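Local atomic coordinates of thiamine-binding periplasmic protein (Escherichia coli, PDB entry 2QRY), a protein that binds thiamine, thiamine phosphate and thiamine diphosphate in the periplasm as the solute-binding part of the ThiBPQ ABC transporter for thiamine import. Residues P23-Y28 with E260-F265; Y132-L137 with K230-A235; N153-Y158 with E211-L216. One frame throughout, in Å; residues are numbered along the deposited sequence.

Contact 1: residues P23-Y28 with E260-F265; sequences PVLTVY and ELAQKF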
loop_
_atom_site.group_PDB
_atom_site.type_symbol
_atom_site.label_atom_id
_atom_site.label_comp_id
_atom_site.label_asym_id
_atom_site.label_seq_id
_atom_site.Cartn_x
_atom_site.Cartn_y
_atom_site.Cartn_z
ATOM N N PRO A 23 21.999 -10.827 17.342
ATOM C CA PRO A 23 21.994 -11.104 15.903
ATOM C C PRO A 23 21.056 -10.092 15.238
ATOM O O PRO A 23 20.049 -9.696 15.828
ATOM C CB PRO A 23 21.466 -12.533 15.830
ATOM C CG PRO A 23 20.562 -12.617 17.026
ATOM C CD PRO A 23 21.376 -11.930 18.094
ATOM N N VAL A 24 21.383 -9.672 14.020
ATOM C CA VAL A 24 20.572 -8.687 13.307
ATOM C C VAL A 24 19.584 -9.291 12.310
ATOM O O VAL A 24 19.872 -10.289 11.647
ATOM C CB VAL A 24 21.467 -7.694 12.536
ATOM C CG1 VAL A 24 20.617 -6.578 11.941
ATOM C CG2 VAL A 24 22.529 -7.124 13.455
ATOM N N LEU A 25 18.411 -8.678 12.214
ATOM C CA LEU A 25 17.388 -9.120 11.276
ATOM C C LEU A 25 17.053 -7.878 10.448
ATOM O O LEU A 25 16.386 -6.952 10.920
ATOM C CB LEU A 25 16.160 -9.639 12.036
ATOM C CG LEU A 25 15.153 -10.574 11.344
ATOM C CD1 LEU A 25 14.113 -9.786 10.594
ATOM C CD2 LEU A 25 15.889 -11.525 10.428
ATOM N N THR A 26 17.549 -7.855 9.218
ATOM C CA THR A 26 17.349 -6.727 8.315
ATOM C C THR A 26 16.031 -6.808 7.559
ATOM O O THR A 26 15.783 -7.764 6.830
ATOM C CB THR A 26 18.515 -6.642 7.308
ATOM O OG1 THR A 26 19.735 -6.433 8.029
ATOM C CG2 THR A 26 18.310 -5.493 6.331
ATOM N N VAL A 27 15.192 -5.793 7.733
ATOM C CA VAL A 27 13.893 -5.766 7.073
ATOM C C VAL A 27 13.686 -4.566 6.137
ATOM O O VAL A 27 13.508 -3.437 6.602
ATOM C CB VAL A 27 12.752 -5.757 8.117
ATOM C CG1 VAL A 27 11.397 -5.778 7.411
ATOM C CG2 VAL A 27 12.895 -6.954 9.063
ATOM N N TYR A 28 13.704 -4.817 4.828
ATOM C CA TYR A 28 13.475 -3.765 3.839
ATOM C C TYR A 28 11.999 -3.352 3.868
ATOM O O TYR A 28 11.114 -4.204 3.910
ATOM C CB TYR A 28 13.800 -4.257 2.427
ATOM C CG TYR A 28 15.266 -4.320 2.067
ATOM C CD1 TYR A 28 16.258 -3.966 2.984
ATOM C CD2 TYR A 28 15.661 -4.721 0.795
ATOM C CE1 TYR A 28 17.606 -4.012 2.636
ATOM C CE2 TYR A 28 16.999 -4.768 0.436
ATOM C CZ TYR A 28 17.966 -4.413 1.357
ATOM O OH TYR A 28 19.291 -4.460 0.993
ATOM N N GLU A 260 15.637 -18.803 10.582
ATOM C CA GLU A 260 14.833 -18.957 11.789
ATOM C C GLU A 260 14.246 -17.634 12.295
ATOM O O GLU A 260 13.036 -17.531 12.513
ATOM C CB GLU A 260 15.671 -19.620 12.888
ATOM C CG GLU A 260 14.847 -20.268 13.988
ATOM C CD GLU A 260 15.698 -20.978 15.027
ATOM O OE1 GLU A 260 16.630 -21.718 14.633
ATOM O OE2 GLU A 260 15.426 -20.808 16.236
ATOM N N LEU A 261 15.096 -16.628 12.489
ATOM C CA LEU A 261 14.629 -15.325 12.958
ATOM C C LEU A 261 13.631 -14.725 11.975
ATOM O O LEU A 261 12.556 -14.270 12.366
ATOM C CB LEU A 261 15.797 -14.352 13.117
ATOM C CG LEU A 261 16.217 -13.940 14.525
ATOM C CD1 LEU A 261 17.147 -12.739 14.422
ATOM C CD2 LEU A 261 15.001 -13.582 15.359
ATOM N N ALA A 262 14.001 -14.717 10.698
ATOM C CA ALA A 262 13.141 -14.168 9.656
ATOM C C ALA A 262 11.736 -14.734 9.788
ATOM O O ALA A 262 10.742 -14.011 9.675
ATOM C CB ALA A 262 13.704 -14.506 8.273
ATOM N N GLN A 263 11.664 -16.036 10.035
ATOM C CA GLN A 263 10.386 -16.711 10.165
ATOM C C GLN A 263 9.682 -16.403 11.481
ATOM O O GLN A 263 8.451 -16.418 11.547
ATOM C CB GLN A 263 10.598 -18.211 9.969
ATOM C CG GLN A 263 11.258 -18.475 8.627
ATOM C CD GLN A 263 11.502 -19.937 8.326
ATOM O OE1 GLN A 263 12.166 -20.642 9.088
ATOM N NE2 GLN A 263 10.976 -20.400 7.194
ATOM N N LYS A 264 10.452 -16.115 12.523
ATOM C CA LYS A 264 9.845 -15.778 13.799
ATOM C C LYS A 264 9.268 -14.375 13.670
ATOM O O LYS A 264 8.304 -14.018 14.345
ATOM C CB LYS A 264 10.873 -15.840 14.937
ATOM C CG LYS A 264 11.416 -17.241 15.184
ATOM C CD LYS A 264 11.755 -17.486 16.646
ATOM C CE LYS A 264 12.938 -16.657 17.120
ATOM N NZ LYS A 264 13.271 -16.971 18.546
ATOM N N PHE A 265 9.860 -13.579 12.784
ATOM C CA PHE A 265 9.372 -12.226 12.566
ATOM C C PHE A 265 8.080 -12.259 11.760
ATOM O O PHE A 265 7.166 -11.478 12.013
ATOM C CB PHE A 265 10.415 -11.381 11.836
ATOM C CG PHE A 265 9.926 -10.006 11.490
ATOM C CD1 PHE A 265 9.321 -9.758 10.262
ATOM C CD2 PHE A 265 10.018 -8.973 12.414
ATOM C CE1 PHE A 265 8.814 -8.504 9.965
ATOM C CE2 PHE A 265 9.513 -7.715 12.128
ATOM C CZ PHE A 265 8.909 -7.479 10.901
#

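Contact 2: residues Y132-L137 with K230-A235; sequences YDKNKL and KKDNYA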
loop_
_atom_site.group_PDB
_atom_site.type_symbol
_atom_site.label_atom_id
_atom_site.label_comp_id
_atom_site.label_asym_id
_atom_site.label_seq_id
_atom_site.Cartn_x
_atom_site.Cartn_y
_atom_site.Cartn_z
ATOM N N TYR A 132 -9.702 14.266 -0.065
ATOM C CA TYR A 132 -9.861 15.706 -0.272
ATOM C C TYR A 132 -10.225 16.401 1.041
ATOM O O TYR A 132 -10.479 15.746 2.056
ATOM C CB TYR A 132 -10.952 16.000 -1.310
ATOM C CG TYR A 132 -12.335 15.551 -0.895
ATOM C CD1 TYR A 132 -12.723 14.217 -1.019
ATOM C CD2 TYR A 132 -13.245 16.455 -0.338
ATOM C CE1 TYR A 132 -13.992 13.789 -0.594
ATOM C CE2 TYR A 132 -14.514 16.039 0.094
ATOM C CZ TYR A 132 -14.875 14.709 -0.039
ATOM O OH TYR A 132 -16.111 14.300 0.376
ATOM N N ASP A 133 -10.259 17.729 1.001
ATOM C CA ASP A 133 -10.591 18.543 2.166
ATOM C C ASP A 133 -12.019 19.060 1.983
ATOM O O ASP A 133 -12.263 19.915 1.130
ATOM C CB ASP A 133 -9.628 19.731 2.254
ATOM C CG ASP A 133 -9.764 20.507 3.557
ATOM O OD1 ASP A 133 -10.896 20.624 4.082
ATOM O OD2 ASP A 133 -8.728 21.013 4.043
ATOM N N LYS A 134 -12.956 18.550 2.776
ATOM C CA LYS A 134 -14.347 18.977 2.661
ATOM C C LYS A 134 -14.528 20.475 2.866
ATOM O O LYS A 134 -15.520 21.046 2.418
ATOM C CB LYS A 134 -15.229 18.214 3.651
ATOM C CG LYS A 134 -15.388 16.742 3.322
ATOM C CD LYS A 134 -16.186 16.025 4.397
ATOM C CE LYS A 134 -15.449 16.033 5.726
ATOM N NZ LYS A 134 -16.209 15.318 6.787
ATOM N N ASN A 135 -13.581 21.112 3.548
ATOM C CA ASN A 135 -13.668 22.551 3.772
ATOM C C ASN A 135 -13.240 23.297 2.519
ATOM O O ASN A 135 -13.568 24.470 2.354
ATOM C CB ASN A 135 -12.766 23.003 4.930
ATOM C CG ASN A 135 -13.235 22.496 6.278
ATOM O OD1 ASN A 135 -14.434 22.342 6.516
ATOM N ND2 ASN A 135 -12.288 22.249 7.179
ATOM N N LYS A 136 -12.508 22.619 1.641
ATOM C CA LYS A 136 -12.015 23.246 0.417
ATOM C C LYS A 136 -12.677 22.730 -0.858
ATOM O O LYS A 136 -12.697 23.419 -1.872
ATOM C CB LYS A 136 -10.500 23.051 0.304
ATOM C CG LYS A 136 -9.668 23.747 1.375
ATOM C CD LYS A 136 -8.199 23.371 1.199
ATOM C CE LYS A 136 -7.245 24.378 1.834
ATOM N NZ LYS A 136 -7.314 24.415 3.318
ATOM N N LEU A 137 -13.205 21.515 -0.813
ATOM C CA LEU A 137 -13.861 20.932 -1.975
ATOM C C LEU A 137 -15.299 20.597 -1.592
ATOM O O LEU A 137 -15.565 19.632 -0.873
ATOM C CB LEU A 137 -13.125 19.670 -2.421
ATOM C CG LEU A 137 -13.367 19.198 -3.853
ATOM C CD1 LEU A 137 -12.755 17.815 -4.029
ATOM C CD2 LEU A 137 -14.856 19.156 -4.149
ATOM N N LYS A 230 -7.633 15.415 15.763
ATOM C CA LYS A 230 -8.996 15.759 16.149
ATOM C C LYS A 230 -9.668 16.585 15.052
ATOM O O LYS A 230 -10.378 17.550 15.343
ATOM C CB LYS A 230 -8.994 16.552 17.460
ATOM C CG LYS A 230 -9.257 15.726 18.706
ATOM C CD LYS A 230 -8.299 14.551 18.839
ATOM C CE LYS A 230 -8.626 13.705 20.069
ATOM N NZ LYS A 230 -7.809 12.458 20.133
ATOM N N LYS A 231 -9.427 16.210 13.797
ATOM C CA LYS A 231 -10.014 16.901 12.647
ATOM C C LYS A 231 -10.747 15.904 11.749
ATOM O O LYS A 231 -10.197 14.863 11.393
ATOM C CB LYS A 231 -8.931 17.620 11.830
ATOM C CG LYS A 231 -8.293 18.819 12.529
ATOM C CD LYS A 231 -7.419 19.654 11.578
ATOM C CE LYS A 231 -6.178 18.888 11.117
ATOM N NZ LYS A 231 -5.285 19.685 10.217
ATOM N N ASP A 232 -11.987 16.213 11.385
ATOM C CA ASP A 232 -12.737 15.310 10.524
ATOM C C ASP A 232 -13.160 15.998 9.230
ATOM O O ASP A 232 -14.171 15.641 8.623
ATOM C CB ASP A 232 -13.957 14.754 11.266
ATOM C CG ASP A 232 -15.044 15.786 11.456
ATOM O OD1 ASP A 232 -14.724 16.920 11.877
ATOM O OD2 ASP A 232 -16.222 15.459 11.189
ATOM N N ASN A 233 -12.372 16.984 8.808
ATOM C CA ASN A 233 -12.655 17.707 7.576
ATOM C C ASN A 233 -12.111 16.964 6.344
ATOM O O ASN A 233 -12.536 17.228 5.217
ATOM C CB ASN A 233 -12.077 19.127 7.645
ATOM C CG ASN A 233 -10.582 19.143 7.901
ATOM O OD1 ASN A 233 -10.108 18.637 8.922
ATOM N ND2 ASN A 233 -9.828 19.727 6.971
ATOM N N TYR A 234 -11.177 16.035 6.551
ATOM C CA TYR A 234 -10.634 15.278 5.425
ATOM C C TYR A 234 -11.478 14.040 5.185
ATOM O O TYR A 234 -11.953 13.416 6.124
ATOM C CB TYR A 234 -9.180 14.864 5.671
ATOM C CG TYR A 234 -8.229 16.032 5.708
ATOM C CD1 TYR A 234 -7.761 16.544 6.923
ATOM C CD2 TYR A 234 -7.856 16.681 4.533
ATOM C CE1 TYR A 234 -6.956 17.674 6.963
ATOM C CE2 TYR A 234 -7.051 17.821 4.559
ATOM C CZ TYR A 234 -6.609 18.312 5.775
ATOM O OH TYR A 234 -5.849 19.457 5.799
ATOM N N ALA A 235 -11.664 13.687 3.918
ATOM C CA ALA A 235 -12.464 12.529 3.577
ATOM C C ALA A 235 -11.975 11.827 2.325
ATOM O O ALA A 235 -11.300 12.415 1.483
ATOM C CB ALA A 235 -13.917 12.944 3.399
#

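Contact 3: residues N153-Y158 with E211-L216; sequences NWRVIY and ESDLVL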
loop_
_atom_site.group_PDB
_atom_site.type_symbol
_atom_site.label_atom_id
_atom_site.label_comp_id
_atom_site.label_asym_id
_atom_site.label_seq_id
_atom_site.Cartn_x
_atom_site.Cartn_y
_atom_site.Cartn_z
ATOM N N ASN A 153 -12.374 21.822 -12.735
ATOM C CA ASN A 153 -10.916 21.872 -12.765
ATOM C C ASN A 153 -10.306 21.412 -11.440
ATOM O O ASN A 153 -9.602 22.170 -10.768
ATOM C CB ASN A 153 -10.428 23.287 -13.082
ATOM C CG ASN A 153 -10.694 23.685 -14.521
ATOM O OD1 ASN A 153 -10.257 23.011 -15.458
ATOM N ND2 ASN A 153 -11.413 24.789 -14.706
ATOM N N TRP A 154 -10.582 20.168 -11.064
ATOM C CA TRP A 154 -10.034 19.625 -9.833
ATOM C C TRP A 154 -8.542 19.369 -10.030
ATOM O O TRP A 154 -8.119 18.934 -11.096
ATOM C CB TRP A 154 -10.722 18.311 -9.461
ATOM C CG TRP A 154 -12.161 18.441 -9.114
ATOM C CD1 TRP A 154 -12.721 19.338 -8.252
ATOM C CD2 TRP A 154 -13.234 17.625 -9.603
ATOM N NE1 TRP A 154 -14.080 19.133 -8.172
ATOM C CE2 TRP A 154 -14.419 18.087 -8.993
ATOM C CE3 TRP A 154 -13.306 16.552 -10.499
ATOM C CZ2 TRP A 154 -15.667 17.511 -9.248
ATOM C CZ3 TRP A 154 -14.544 15.979 -10.755
ATOM C CH2 TRP A 154 -15.709 16.461 -10.129
ATOM N N ARG A 155 -7.754 19.651 -9.000
ATOM C CA ARG A 155 -6.315 19.432 -9.057
ATOM C C ARG A 155 -6.065 18.061 -8.433
ATOM O O ARG A 155 -6.531 17.776 -7.330
ATOM C CB ARG A 155 -5.574 20.493 -8.238
ATOM C CG ARG A 155 -6.166 21.887 -8.309
ATOM C CD ARG A 155 -5.754 22.627 -9.561
ATOM N NE ARG A 155 -4.305 22.783 -9.656
ATOM C CZ ARG A 155 -3.531 23.242 -8.676
ATOM N NH1 ARG A 155 -4.066 23.594 -7.509
ATOM N NH2 ARG A 155 -2.222 23.354 -8.868
ATOM N N VAL A 156 -5.319 17.217 -9.131
ATOM C CA VAL A 156 -5.033 15.883 -8.633
ATOM C C VAL A 156 -3.545 15.563 -8.579
ATOM O O VAL A 156 -2.772 16.019 -9.411
ATOM C CB VAL A 156 -5.731 14.822 -9.513
ATOM C CG1 VAL A 156 -5.231 13.436 -9.172
ATOM C CG2 VAL A 156 -7.230 14.890 -9.305
ATOM N N ILE A 157 -3.161 14.784 -7.574
ATOM C CA ILE A 157 -1.783 14.332 -7.415
ATOM C C ILE A 157 -1.824 12.832 -7.100
ATOM O O ILE A 157 -2.661 12.381 -6.320
ATOM C CB ILE A 157 -1.057 15.084 -6.264
ATOM C CG1 ILE A 157 -0.716 16.508 -6.715
ATOM C CG2 ILE A 157 0.229 14.358 -5.881
ATOM C CD1 ILE A 157 -0.064 17.368 -5.648
ATOM N N TYR A 158 -0.947 12.053 -7.719
ATOM C CA TYR A 158 -0.910 10.620 -7.439
ATOM C C TYR A 158 0.511 10.092 -7.584
ATOM O O TYR A 158 1.423 10.854 -7.903
ATOM C CB TYR A 158 -1.892 9.861 -8.345
ATOM C CG TYR A 158 -1.571 9.920 -9.821
ATOM C CD1 TYR A 158 -0.746 8.967 -10.413
ATOM C CD2 TYR A 158 -2.084 10.939 -10.624
ATOM C CE1 TYR A 158 -0.438 9.026 -11.771
ATOM C CE2 TYR A 158 -1.778 11.004 -11.983
ATOM C CZ TYR A 158 -0.957 10.048 -12.546
ATOM O OH TYR A 158 -0.644 10.118 -13.882
ATOM N N GLU A 211 -1.376 21.910 -2.516
ATOM C CA GLU A 211 -1.026 21.861 -3.930
ATOM C C GLU A 211 -2.022 21.133 -4.830
ATOM O O GLU A 211 -1.889 21.165 -6.056
ATOM C CB GLU A 211 0.377 21.282 -4.103
ATOM C CG GLU A 211 1.408 22.030 -3.269
ATOM C CD GLU A 211 2.755 22.175 -3.955
ATOM O OE1 GLU A 211 3.709 22.631 -3.284
ATOM O OE2 GLU A 211 2.864 21.847 -5.159
ATOM N N SER A 212 -3.022 20.489 -4.238
ATOM C CA SER A 212 -4.034 19.808 -5.038
ATOM C C SER A 212 -5.346 19.648 -4.271
ATOM O O SER A 212 -5.370 19.694 -3.043
ATOM C CB SER A 212 -3.524 18.436 -5.523
ATOM O OG SER A 212 -3.482 17.479 -4.483
ATOM N N ASP A 213 -6.437 19.475 -5.010
ATOM C CA ASP A 213 -7.755 19.301 -4.417
ATOM C C ASP A 213 -7.936 17.857 -3.980
ATOM O O ASP A 213 -8.676 17.571 -3.039
ATOM C CB ASP A 213 -8.843 19.669 -5.427
ATOM C CG ASP A 213 -8.775 21.126 -5.857
ATOM O OD1 ASP A 213 -8.869 22.006 -4.980
ATOM O OD2 ASP A 213 -8.636 21.391 -7.072
ATOM N N LEU A 214 -7.248 16.950 -4.671
ATOM C CA LEU A 214 -7.327 15.526 -4.368
ATOM C C LEU A 214 -5.977 14.829 -4.531
ATOM O O LEU A 214 -5.129 15.277 -5.308
ATOM C CB LEU A 214 -8.337 14.856 -5.303
ATOM C CG LEU A 214 -9.773 15.381 -5.321
ATOM C CD1 LEU A 214 -10.224 15.611 -6.755
ATOM C CD2 LEU A 214 -10.680 14.389 -4.624
ATOM N N VAL A 215 -5.792 13.740 -3.781
ATOM C CA VAL A 215 -4.588 12.903 -3.848
ATOM C C VAL A 215 -4.981 11.449 -3.707
ATOM O O VAL A 215 -5.848 11.114 -2.891
ATOM C CB VAL A 215 -3.577 13.133 -2.703
ATOM C CG1 VAL A 215 -2.573 14.181 -3.098
ATOM C CG2 VAL A 215 -4.310 13.478 -1.410
ATOM N N LEU A 216 -4.343 10.579 -4.482
ATOM C CA LEU A 216 -4.643 9.164 -4.357
ATOM C C LEU A 216 -4.066 8.681 -3.029
ATOM O O LEU A 216 -2.875 8.835 -2.774
ATOM C CB LEU A 216 -4.022 8.353 -5.483
ATOM C CG LEU A 216 -4.515 6.923 -5.279
ATOM C CD1 LEU A 216 -5.272 6.491 -6.504
ATOM C CD2 LEU A 216 -3.366 5.990 -4.942
#

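Contact 1: residues P23-Y28 with E260-F265
The amide N of Phe265 reaches Leu261 O at 2.8 Å, an ordinary helical bond that sets the two residues one turn apart on the helix face turned to strand 24-28. Between their side chains lies Leu25, and the side chains that meet across the contact are all apolar. Leu25 holds CG anti to its main-chain nitrogen (chi1 -160°), which carries the fork of the side chain out to the helix and lets its two methyls serve different turns. Leu25 CD2 lies against the helix backbone, 3.7 Å from Ala262 N, and also touches Leu261 CB at 3.9 Å. Leu25 CD1 reaches the following turn and meets Phe265 CB at 4.2 Å. Farther along the strand, Val27 sets CG2 over one face of the Phe265 ring, 4.4 Å from CZ. At the other end the Pro23 ring, through CG, brushes the Leu261 CD1 methyl. Strand and helix axes approach to 9.1 Å and cross at -56°, the helix running slantwise over the strand; Pro23, Leu25 and Val27, which point toward it, make the contact. Phe265 also packs edge-to-face with Phe47 and rests on Leu55 and Leu83 of the flanking parallel strands. A helix laid over parallel strands, its leucine and phenylalanine filling the space above them, is the layered alpha/beta architecture of the type II periplasmic binding protein fold.

Contact 2: residues Y132-L137 with K230-A235
Asp133 and Asn233 meet at a slant, the carboxylate and amide planes 60° apart, and Asn233 ND2 gives Asp133 OD1 a weak hydrogen bond of 3.2 Å. The same ND2 stands 3.5 Å above one face of the Tyr234 ring, offset toward its rim, while Asp133 OD2 approaches the ring obliquely, 3.6 Å from CE2. Asn135 comes from the turn side: its chain runs at about a right angle to that of Asn233, yet the two amides are almost parallel, only 9° apart, and Asn135 ND2 touches Asn233 CB. Within its own segment Asp133 OD1 accepts from the backbone N of Asn135 at 2.8 Å, on its anti side, so that one oxygen serves both the turn and the 230-235 segment.

Lys134 runs along the other face of the ladder, the one that carries Tyr132 and Ala235. A bend at its third torsion (chi3 -64°) swings the ammonium group onto the main chain, where Lys134 NZ bonds Asp232 O at 2.8 Å, while its CD methylene lies along Ala235 CB. Opposite in the ladder, Tyr132 brings the phenol end of its ring to the same methyl, Tyr132 CZ lying 4.0 Å from Ala235 CB. The Tyr132-Ala235 pair is closed by backbone bonds in both directions, and Lys134 N adds one to Asn233 O. The whole is a short antiparallel ladder at the end of strand 121-133, where the chain leaves the sheet through an Asx turn made by Asp133.

Contact 3: residues N153-Y158 with E211-L216
Ile157 and Val215 lie side by side and point the same way, with Ile157 CB 3.6 Å from Val215 CG1. Together they form the apolar centre on one face of the strand pair, where Ala203, Leu206 and Phe207 of helix 200-208 cover them. Ile157 CG1, directed back along the pair, also rests on Ser212 CB at 3.6 Å. On the other face Leu214 is the wedge: its CD1 methyl reaches Val156 CG2 at 4.0 Å on one hand and Trp154 CB on the other, crossing both obliquely, with Phe130 of strand 121-133 packed against Val156 and Leu214.

Between these two layers runs a parallel ladder. Ile157 N bonds Leu214 O at 3.0 Å, and Leu216 N bonds Ile157 O, continuing the zigzag. Leu214 O has a second donor, Ser212 OG at 2.9 Å. With OG held between the main-chain nitrogen and the carbonyl carbon (chi1 74°), the hydroxyl reaches forward to the carbonyl two residues on and stands 59° out of its plane, while the Ile157 amide comes from the opposite face. Where the strands begin, Arg155 O takes the Leu214 amide N at 2.9 Å, nearly in line with the carbonyl, and a weaker bond from Asp213 N.

At the exposed rim, Arg155 curls at its second and third torsions so that its guanidinium lies with one face over Glu211 O, 3.6 Å from NH1. The Asp213 carboxylate is nearby, but its modelled position is less certain. The chemistry thus grades from buried hydrocarbon to charge: the ladder's amides and carbonyls between the strands bond one another, the buried Ser212 hydroxyl is satisfied by the Leu214 carbonyl, and charged groups are confined to the end open to solvent.

All three contacts reach the same mixed sheet, but contact 1 lies at one end of the molecule and contacts 2 and 3 at the other. Contact 1 is centred about 40 Å from the centre of contact 2 and 39 Å from that of contact 3, on the far side of the chain's centre. Contacts 2 and 3 have centres 14 Å apart and touch: strands 121-133 and 214-218 are neighbours, and Tyr132 CB packs 3.3 Å from Asp213 O. Along the chain, contact 3 nests within contact 2, and both within contact 1. Thiamin phosphate binds between these ends, about 14 Å from the Val27 side chain, 9 Å from that of Tyr234 and 8 Å from that of Leu216, whose strand continues into the thiamine-binding Tyr218.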